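Local coordinates for protein Azi13 (Streptomyces sahachiroi, PDB 5HMB) that is a hotdog-fold thioesterase of the PaaI family in azinomycin biosynthesis, where it probably hydrolyses naphthoate-type polyketide thioesters, at residues I25-A30 / A62-W67; H52-E57 / S78-F83; R93-L99 / W110-D116. All blocks are in the same frame, centred on the assembly; numbering follows the deposited sequence. Where two conformers were deposited one is given.

Interaction 1: residues I25-A30 / A62-W67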
loop_
_atom_site.group_PDB
_atom_site.type_symbol
_atom_site.label_atom_id
_atom_site.label_comp_id
_atom_site.label_asym_id
_atom_site.label_seq_id
_atom_site.Cartn_x
_atom_site.Cartn_y
_atom_site.Cartn_z
ATOM N N ILE A 25 8.228 21.229 13.334
ATOM C CA ILE A 25 7.536 20.058 13.866
ATOM C C ILE A 25 6.330 20.544 14.655
ATOM O O ILE A 25 6.410 20.752 15.872
ATOM C CB ILE A 25 8.427 19.177 14.759
ATOM C CG1 ILE A 25 9.718 18.791 14.052
ATOM C CG2 ILE A 25 7.653 17.918 15.198
ATOM C CD1 ILE A 25 10.561 17.825 14.836
ATOM N N ASP A 26 5.219 20.735 13.977
ATOM C CA ASP A 26 3.983 21.176 14.597
ATOM C C ASP A 26 3.013 20.014 14.709
ATOM O O ASP A 26 3.202 18.968 14.084
ATOM C CB ASP A 26 3.374 22.318 13.783
ATOM C CG ASP A 26 4.344 23.464 13.587
ATOM O OD1 ASP A 26 5.341 23.527 14.346
ATOM O OD2 ASP A 26 4.111 24.300 12.682
ATOM N N PRO A 27 1.959 20.152 15.525
ATOM C CA PRO A 27 0.933 19.096 15.580
ATOM C C PRO A 27 0.219 18.865 14.249
ATOM O O PRO A 27 -0.556 17.907 14.136
ATOM C CB PRO A 27 -0.043 19.606 16.646
ATOM C CG PRO A 27 0.733 20.601 17.439
ATOM C CD PRO A 27 1.686 21.234 16.485
ATOM N N ASP A 28 0.452 19.700 13.243
ATOM C CA ASP A 28 -0.267 19.587 11.989
ATOM C C ASP A 28 0.644 19.557 10.764
ATOM O O ASP A 28 0.136 19.539 9.636
ATOM C CB ASP A 28 -1.271 20.741 11.872
ATOM C CG ASP A 28 -0.591 22.092 11.842
ATOM O OD1 ASP A 28 0.607 22.164 12.200
ATOM O OD2 ASP A 28 -1.250 23.084 11.462
ATOM N N ARG A 29 1.963 19.527 10.950
ATOM C CA ARG A 29 2.914 19.595 9.852
ATOM C C ARG A 29 4.323 19.451 10.406
ATOM O O ARG A 29 4.639 20.023 11.450
ATOM C CB ARG A 29 2.782 20.921 9.093
ATOM C CG ARG A 29 3.868 21.177 8.050
ATOM C CD ARG A 29 3.439 22.285 7.085
ATOM N NE ARG A 29 2.782 23.383 7.793
ATOM C CZ ARG A 29 3.394 24.491 8.203
ATOM N NH1 ARG A 29 2.713 25.431 8.849
ATOM N NH2 ARG A 29 4.686 24.666 7.960
ATOM N N ALA A 30 5.158 18.695 9.704
ATOM C CA ALA A 30 6.579 18.612 9.994
ATOM C C ALA A 30 7.334 18.729 8.677
ATOM O O ALA A 30 6.875 18.209 7.657
ATOM C CB ALA A 30 6.943 17.308 10.711
ATOM N N ALA A 62 7.657 12.165 13.530
ATOM C CA ALA A 62 7.872 13.412 14.257
ATOM C C ALA A 62 6.574 14.183 14.390
ATOM O O ALA A 62 6.246 14.683 15.470
ATOM C CB ALA A 62 8.923 14.273 13.554
ATOM N N ALA A 63 5.816 14.291 13.294
ATOM C CA ALA A 63 4.571 15.043 13.345
ATOM C C ALA A 63 3.540 14.335 14.214
ATOM O O ALA A 63 2.852 14.980 15.016
ATOM C CB ALA A 63 4.022 15.269 11.943
ATOM N N ALA A 64 3.418 13.011 14.062
ATOM C CA ALA A 64 2.437 12.249 14.835
ATOM C C ALA A 64 2.709 12.357 16.329
ATOM O O ALA A 64 1.781 12.514 17.128
ATOM C CB ALA A 64 2.459 10.780 14.417
ATOM N N ASP A 65 3.979 12.232 16.714
ATOM C CA ASP A 65 4.389 12.364 18.105
ATOM C C ASP A 65 4.012 13.735 18.648
ATOM O O ASP A 65 3.408 13.852 19.720
ATOM C CB ASP A 65 5.894 12.138 18.198
ATOM C CG ASP A 65 6.303 11.493 19.488
ATOM O OD1 ASP A 65 5.616 10.539 19.924
ATOM O OD2 ASP A 65 7.313 11.941 20.066
ATOM N N ARG A 66 4.345 14.787 17.896
ATOM C CA ARG A 66 4.035 16.151 18.308
ATOM C C ARG A 66 2.532 16.395 18.392
ATOM O O ARG A 66 2.081 17.200 19.217
ATOM C CB ARG A 66 4.704 17.139 17.343
ATOM C CG ARG A 66 4.475 18.620 17.653
ATOM C CD ARG A 66 5.032 19.035 19.022
ATOM N NE ARG A 66 4.758 20.445 19.304
ATOM C CZ ARG A 66 3.648 20.897 19.888
ATOM N NH1 ARG A 66 2.698 20.051 20.267
ATOM N NH2 ARG A 66 3.485 22.197 20.094
ATOM N N TRP A 67 1.733 15.702 17.576
ATOM C CA TRP A 67 0.283 15.859 17.687
ATOM C C TRP A 67 -0.288 15.110 18.890
ATOM O O TRP A 67 -1.254 15.570 19.513
ATOM C CB TRP A 67 -0.408 15.383 16.406
ATOM C CG TRP A 67 -1.916 15.501 16.481
ATOM C CD1 TRP A 67 -2.670 16.607 16.185
ATOM C CD2 TRP A 67 -2.842 14.484 16.902
ATOM N NE1 TRP A 67 -4.008 16.333 16.394
ATOM C CE2 TRP A 67 -4.136 15.040 16.832
ATOM C CE3 TRP A 67 -2.701 13.162 17.322
ATOM C CZ2 TRP A 67 -5.277 14.315 17.156
ATOM C CZ3 TRP A 67 -3.828 12.449 17.642
ATOM C CH2 TRP A 67 -5.104 13.030 17.572
#
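P27 and R66 lie side by side and point the same way. P27 CG sits over one face of the R66 guanidinium, near its rim, with R66 NH1 3.5 Å from P27 CG. The bend at chi2 (62°) of R66 turns one guanidinium face to P27. R66 CG, anti to its backbone N, passes 3.4 Å from I25 O. The D26 carboxylate makes no contact with R66; it forms a salt bridge with R24. I25 crosses R66 at a slant. I25 CG2 is 3.7 Å from R66 CB and also meets A62 O. I25 CD1 continues to A62 CB. On W67, CG is also anti to the backbone N (chi1 179°). This puts the indole edge beside the turn, with W67 CD1 3.2 Å from P27 O, close to the ring plane. A30 and A63 meet through their methyl groups, CB to CB 3.8 Å. D26-R29 is a type I beta turn. The end of helix 49-68 lies against the hairpin of strands 21-26 and 29-35. A63 and A64 also touch W110 of strand 107-115, and A30 pairs with A98 of strand 93-100.

Interaction 2: residues H52-E57 / S78-F83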
loop_
_atom_site.group_PDB
_atom_site.type_symbol
_atom_site.label_atom_id
_atom_site.label_comp_id
_atom_site.label_asym_id
_atom_site.label_seq_id
_atom_site.Cartn_x
_atom_site.Cartn_y
_atom_site.Cartn_z
ATOM N N HIS A 52 14.398 6.745 1.100
ATOM C CA HIS A 52 13.131 7.456 0.940
ATOM C C HIS A 52 12.103 6.996 1.967
ATOM O O HIS A 52 11.420 7.819 2.585
ATOM C CB HIS A 52 12.577 7.263 -0.479
ATOM C CG HIS A 52 13.158 8.206 -1.478
ATOM N ND1 HIS A 52 13.263 9.559 -1.241
ATOM C CD2 HIS A 52 13.667 7.995 -2.718
ATOM C CE1 HIS A 52 13.816 10.141 -2.293
ATOM N NE2 HIS A 52 14.065 9.215 -3.202
ATOM N N CYS A 53 11.964 5.680 2.147
ATOM C CA CYS A 53 11.006 5.159 3.126
ATOM C C CYS A 53 11.359 5.600 4.533
ATOM O O CYS A 53 10.473 5.964 5.320
ATOM C CB CYS A 53 10.979 3.638 3.082
ATOM S SG CYS A 53 10.643 2.924 1.423
ATOM N N ALA A 54 12.648 5.531 4.882
ATOM C CA ALA A 54 13.086 5.902 6.224
ATOM C C ALA A 54 12.822 7.376 6.513
ATOM O O ALA A 54 12.450 7.739 7.637
ATOM C CB ALA A 54 14.574 5.578 6.382
ATOM N N VAL A 55 13.045 8.247 5.525
ATOM C CA VAL A 55 12.770 9.672 5.705
ATOM C C VAL A 55 11.277 9.918 5.853
ATOM O O VAL A 55 10.840 10.762 6.648
ATOM C CB VAL A 55 13.333 10.471 4.517
ATOM C CG1 VAL A 55 12.729 11.885 4.493
ATOM C CG2 VAL A 55 14.842 10.507 4.585
ATOM N N VAL A 56 10.471 9.234 5.046
ATOM C CA VAL A 56 9.022 9.339 5.187
ATOM C C VAL A 56 8.596 8.894 6.588
ATOM O O VAL A 56 7.820 9.574 7.275
ATOM C CB VAL A 56 8.343 8.515 4.075
ATOM C CG1 VAL A 56 6.889 8.277 4.390
ATOM C CG2 VAL A 56 8.476 9.229 2.719
ATOM N N GLU A 57 9.114 7.751 7.038
ATOM C CA GLU A 57 8.816 7.287 8.389
ATOM C C GLU A 57 9.214 8.337 9.424
ATOM O O GLU A 57 8.403 8.717 10.282
ATOM C CB GLU A 57 9.516 5.946 8.648
ATOM C CG GLU A 57 9.002 5.247 9.935
ATOM C CD GLU A 57 7.600 4.667 9.755
ATOM O OE1 GLU A 57 7.240 4.321 8.608
ATOM O OE2 GLU A 57 6.856 4.554 10.749
ATOM N N SER A 78 2.614 0.923 9.510
ATOM C CA SER A 78 2.927 0.593 8.121
ATOM C C SER A 78 3.360 1.838 7.369
ATOM O O SER A 78 3.051 2.967 7.755
ATOM C CB SER A 78 1.743 -0.046 7.393
ATOM O OG SER A 78 0.696 0.882 7.197
ATOM N N ASN A 79 4.029 1.599 6.245
ATOM C CA ASN A 79 4.697 2.639 5.479
ATOM C C ASN A 79 4.660 2.226 4.013
ATOM O O ASN A 79 5.268 1.217 3.641
ATOM C CB ASN A 79 6.134 2.801 5.962
ATOM C CG ASN A 79 6.907 3.838 5.185
ATOM O OD1 ASN A 79 6.875 3.875 3.944
ATOM N ND2 ASN A 79 7.625 4.695 5.912
ATOM N N SER A 80 3.983 3.023 3.193
ATOM C CA SER A 80 3.863 2.771 1.760
ATOM C C SER A 80 4.426 3.978 1.024
ATOM O O SER A 80 3.813 5.051 1.028
ATOM C CB SER A 80 2.409 2.528 1.375
ATOM O OG SER A 80 2.326 1.905 0.116
ATOM N N THR A 81 5.582 3.803 0.389
ATOM C CA THR A 81 6.284 4.897 -0.270
ATOM C C THR A 81 6.444 4.579 -1.751
ATOM O O THR A 81 6.858 3.469 -2.109
ATOM C CB THR A 81 7.645 5.154 0.394
ATOM O OG1 THR A 81 7.455 5.597 1.753
ATOM C CG2 THR A 81 8.457 6.217 -0.354
ATOM N N ASP A 82 6.064 5.537 -2.600
ATOM C CA ASP A 82 6.328 5.499 -4.040
ATOM C C ASP A 82 7.570 6.326 -4.350
ATOM O O ASP A 82 7.755 7.409 -3.787
ATOM C CB ASP A 82 5.156 6.062 -4.845
ATOM C CG ASP A 82 3.928 5.181 -4.796
ATOM O OD1 ASP A 82 4.083 3.951 -4.881
ATOM O OD2 ASP A 82 2.805 5.721 -4.686
ATOM N N PHE A 83 8.415 5.823 -5.249
ATOM C CA PHE A 83 9.577 6.560 -5.728
ATOM C C PHE A 83 9.276 6.988 -7.156
ATOM O O PHE A 83 9.084 6.132 -8.023
ATOM C CB PHE A 83 10.842 5.704 -5.667
ATOM C CG PHE A 83 10.869 4.745 -4.522
ATOM C CD1 PHE A 83 10.946 5.208 -3.211
ATOM C CD2 PHE A 83 10.844 3.374 -4.745
ATOM C CE1 PHE A 83 10.974 4.322 -2.133
ATOM C CE2 PHE A 83 10.878 2.478 -3.672
ATOM C CZ PHE A 83 10.937 2.960 -2.359
#
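This contact lies in the buried centre of the hotdog fold, where the long helix 49-68 packs against strand 72-83 of the sheet. N79 and E57 carry its polar part. N79 CG stands anti to the backbone N (chi1 178°), which lifts the amide toward the helix. N79 ND2 then gives two hydrogen bonds. The one from N79 ND2 to E57 OE1 is short, 2.7 Å, and nearly straight (166°). It lies in the amide plane and uses the anti lone pair of the carboxylate oxygen. The bend at chi2 of E57 brings OE1 back to this point, and the carboxylate and amide planes are turned 33° apart. The second bond, N79 ND2 to C53 O, is 3.2 Å long and more bent; the donor is tilted out of the carbonyl plane. C53 O already accepts the helical N-H of E57, so it has two donors. The other end of the amide is held as well: T81 OG1 donates to N79 OD1 over 2.8 Å, on a lone pair in the carbonyl plane. Both ends of the amide are thus gripped, which fixes its rotation.

In a hotdog fold the sheet wraps round the central helix, and here strand 78-83 continues the sheet into the second subunit as an antiparallel ladder. C53 packs on C53 of that subunit, and E57 on its F83.

V56 and T81 meet tip to tip, with V56 CG1 3.8 Å from T81 OG1. Further along, C53 SG lies in the plane of the F83 ring, at its edge, 3.8 Å from F83 CZ. H52 CB reaches F83 CE1 at 3.7 Å. The H52 and F83 rings approach each other at their rims and do not stack.

Interaction 3: residues R93-L99 / W110-D116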
loop_
_atom_site.group_PDB
_atom_site.type_symbol
_atom_site.label_atom_id
_atom_site.label_comp_id
_atom_site.label_asym_id
_atom_site.label_seq_id
_atom_site.Cartn_x
_atom_site.Cartn_y
_atom_site.Cartn_z
ATOM N N ARG A 93 19.284 19.711 -2.509
ATOM C CA ARG A 93 18.594 19.620 -1.227
ATOM C C ARG A 93 17.139 19.192 -1.383
ATOM O O ARG A 93 16.345 19.867 -2.045
ATOM C CB ARG A 93 18.636 20.957 -0.494
ATOM C CG ARG A 93 17.679 20.990 0.688
ATOM C CD ARG A 93 17.465 22.388 1.232
ATOM N NE ARG A 93 18.593 22.842 2.038
ATOM C CZ ARG A 93 18.559 23.919 2.818
ATOM N NH1 ARG A 93 17.449 24.648 2.901
ATOM N NH2 ARG A 93 19.631 24.267 3.522
ATOM N N LEU A 94 16.782 18.102 -0.716
ATOM C CA LEU A 94 15.422 17.588 -0.710
ATOM C C LEU A 94 14.668 18.124 0.506
ATOM O O LEU A 94 15.248 18.318 1.577
ATOM C CB LEU A 94 15.454 16.055 -0.711
ATOM C CG LEU A 94 16.417 15.494 -1.758
ATOM C CD1 LEU A 94 16.496 13.978 -1.685
ATOM C CD2 LEU A 94 16.006 15.969 -3.159
ATOM N N THR A 95 13.372 18.386 0.325
ATOM C CA THR A 95 12.491 18.856 1.389
ATOM C C THR A 95 11.340 17.873 1.560
ATOM O O THR A 95 10.564 17.659 0.621
ATOM C CB THR A 95 11.930 20.244 1.067
ATOM O OG1 THR A 95 13.005 21.163 0.858
ATOM C CG2 THR A 95 11.063 20.735 2.212
ATOM N N SER A 96 11.201 17.304 2.760
ATOM C CA SER A 96 10.142 16.338 3.049
ATOM C C SER A 96 9.113 16.936 3.993
ATOM O O SER A 96 9.452 17.368 5.103
ATOM C CB SER A 96 10.717 15.058 3.641
ATOM O OG SER A 96 11.626 14.485 2.719
ATOM N N THR A 97 7.852 16.914 3.574
ATOM C CA THR A 97 6.768 17.545 4.319
ATOM C C THR A 97 5.697 16.514 4.632
ATOM O O THR A 97 5.141 15.895 3.717
ATOM C CB THR A 97 6.181 18.701 3.519
ATOM O OG1 THR A 97 7.227 19.640 3.252
ATOM C CG2 THR A 97 5.061 19.368 4.285
ATOM N N ALA A 98 5.417 16.330 5.918
ATOM C CA ALA A 98 4.380 15.426 6.384
ATOM C C ALA A 98 3.110 16.213 6.664
ATOM O O ALA A 98 3.128 17.177 7.442
ATOM C CB ALA A 98 4.839 14.692 7.649
ATOM N N LEU A 99 2.009 15.793 6.042
ATOM C CA LEU A 99 0.727 16.426 6.293
ATOM C C LEU A 99 -0.276 15.412 6.806
ATOM O O LEU A 99 -0.249 14.243 6.403
ATOM C CB LEU A 99 0.163 17.085 5.036
ATOM C CG LEU A 99 1.011 18.246 4.535
ATOM C CD1 LEU A 99 0.428 18.805 3.233
ATOM C CD2 LEU A 99 1.105 19.308 5.631
ATOM N N TRP A 110 -0.448 9.878 8.078
ATOM C CA TRP A 110 0.191 11.075 7.557
ATOM C C TRP A 110 0.678 10.809 6.137
ATOM O O TRP A 110 0.993 9.674 5.782
ATOM C CB TRP A 110 1.374 11.508 8.430
ATOM C CG TRP A 110 0.931 12.040 9.739
ATOM C CD1 TRP A 110 0.417 11.326 10.788
ATOM C CD2 TRP A 110 0.925 13.414 10.141
ATOM N NE1 TRP A 110 0.102 12.179 11.828
ATOM C CE2 TRP A 110 0.403 13.465 11.452
ATOM C CE3 TRP A 110 1.312 14.610 9.520
ATOM C CZ2 TRP A 110 0.258 14.668 12.154
ATOM C CZ3 TRP A 110 1.170 15.801 10.217
ATOM C CH2 TRP A 110 0.646 15.820 11.520
ATOM N N SER A 111 0.739 11.870 5.333
ATOM C CA SER A 111 1.228 11.822 3.959
ATOM C C SER A 111 2.477 12.683 3.858
ATOM O O SER A 111 2.458 13.860 4.234
ATOM C CB SER A 111 0.155 12.316 2.984
ATOM O OG SER A 111 0.668 12.437 1.674
ATOM N N VAL A 112 3.563 12.103 3.367
ATOM C CA VAL A 112 4.851 12.778 3.315
ATOM C C VAL A 112 5.266 12.886 1.858
ATOM O O VAL A 112 5.388 11.863 1.166
ATOM C CB VAL A 112 5.919 12.033 4.128
ATOM C CG1 VAL A 112 7.211 12.795 4.112
ATOM C CG2 VAL A 112 5.442 11.805 5.547
ATOM N N GLU A 113 5.486 14.111 1.392
ATOM C CA GLU A 113 6.026 14.348 0.052
ATOM C C GLU A 113 7.468 14.823 0.153
ATOM O O GLU A 113 7.790 15.700 0.965
ATOM C CB GLU A 113 5.200 15.380 -0.722
ATOM C CG GLU A 113 3.752 14.984 -0.935
ATOM C CD GLU A 113 2.990 16.018 -1.725
ATOM O OE1 GLU A 113 3.620 17.012 -2.138
ATOM O OE2 GLU A 113 1.769 15.842 -1.917
ATOM N N THR A 114 8.335 14.230 -0.656
ATOM C CA THR A 114 9.727 14.627 -0.760
ATOM C C THR A 114 9.927 15.286 -2.117
ATOM O O THR A 114 9.730 14.632 -3.150
ATOM C CB THR A 114 10.646 13.417 -0.626
ATOM O OG1 THR A 114 10.526 12.852 0.684
ATOM C CG2 THR A 114 12.085 13.812 -0.880
ATOM N N VAL A 115 10.328 16.568 -2.120
ATOM C CA VAL A 115 10.496 17.336 -3.358
ATOM C C VAL A 115 11.925 17.865 -3.479
ATOM O O VAL A 115 12.651 18.024 -2.491
ATOM C CB VAL A 115 9.500 18.510 -3.453
ATOM C CG1 VAL A 115 8.071 18.024 -3.317
ATOM C CG2 VAL A 115 9.805 19.536 -2.382
ATOM N N ASP A 116 12.316 18.184 -4.712
ATOM C CA ASP A 116 13.597 18.843 -4.928
ATOM C C ASP A 116 13.419 20.361 -4.932
ATOM O O ASP A 116 12.334 20.890 -4.666
ATOM C CB ASP A 116 14.277 18.343 -6.209
ATOM C CG ASP A 116 13.501 18.665 -7.498
ATOM O OD1 ASP A 116 12.613 19.552 -7.536
ATOM O OD2 ASP A 116 13.818 18.006 -8.507
#
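W110 reaches across to A98 and L99 at one end of this strand pair. With CG anti to its carbonyl carbon (chi1 -70°), the ring lies along the L99 carbonyl. W110 CB lies 3.8 Å from L99 O. CG and CD2 follow the same carbonyl at slightly greater distance. W110 CE3 comes closest to the neighbouring strand, 3.2 Å from L99 C, and also meets the methyl of A98. W110 CZ3 lies 3.7 Å from A98 O, which approaches the ring near its plane. At the far rim, CH2 reaches the backbone of P27. The other side of the indole carries NE1, which is hydrogen-bonded to Q108.

Beyond W110 along the strands the backbones pair in antiparallel register. T95 with V115, T97 with E113 and L99 with S111 are hydrogen-bonded pairs, each with two N-H to O bonds. The one from L99 N to S111 O is 2.7 Å. S96 with T114 and A98 with V112 are the non-hydrogen-bonded pairs between them. There S96 OG and T114 OG1 share a hydrogen bond of 2.8 Å, in which either hydroxyl could be the donor. S96 OG is also bonded to W34 NE1, so this buried hydroxyl has two partners. Next to it A98 CB meets V112 CG2 at 3.6 Å.

S96, A98 and V112 pack on V55, V59 and A60 of the helix. The opposite face of the sheet carries T95, T97, L99, S111, E113 and V115. V115 CG2 sits between its backbone N and carbonyl carbon, and V115 CG2 is 3.6 Å from T95 O. Strands 93-100 and 107-115, with one face against the central helix, form part of the curved antiparallel sheet that characterises the hotdog fold.

Overall arrangement
Interactions 1 and 2 use the last and the first part of helix 49-68, and their centres are about 17 Å apart. Along the chain their segments alternate. Interaction 3 comes after both and joins two neighbouring strands of the sheet against which that helix packs. Its centre is about 13 Å from the centre of interaction 1 and about 10 Å from that of interaction 2. It touches both, through the pairing of strands 29-35 and 93-100 and through the helix against the sheet. Together they pack helix 49-68 along its length against the sheet of the hotdog fold. Interaction 2 lies at the strand that carries the sheet into the second subunit, while interaction 1 is touched by no other chain of the assembly.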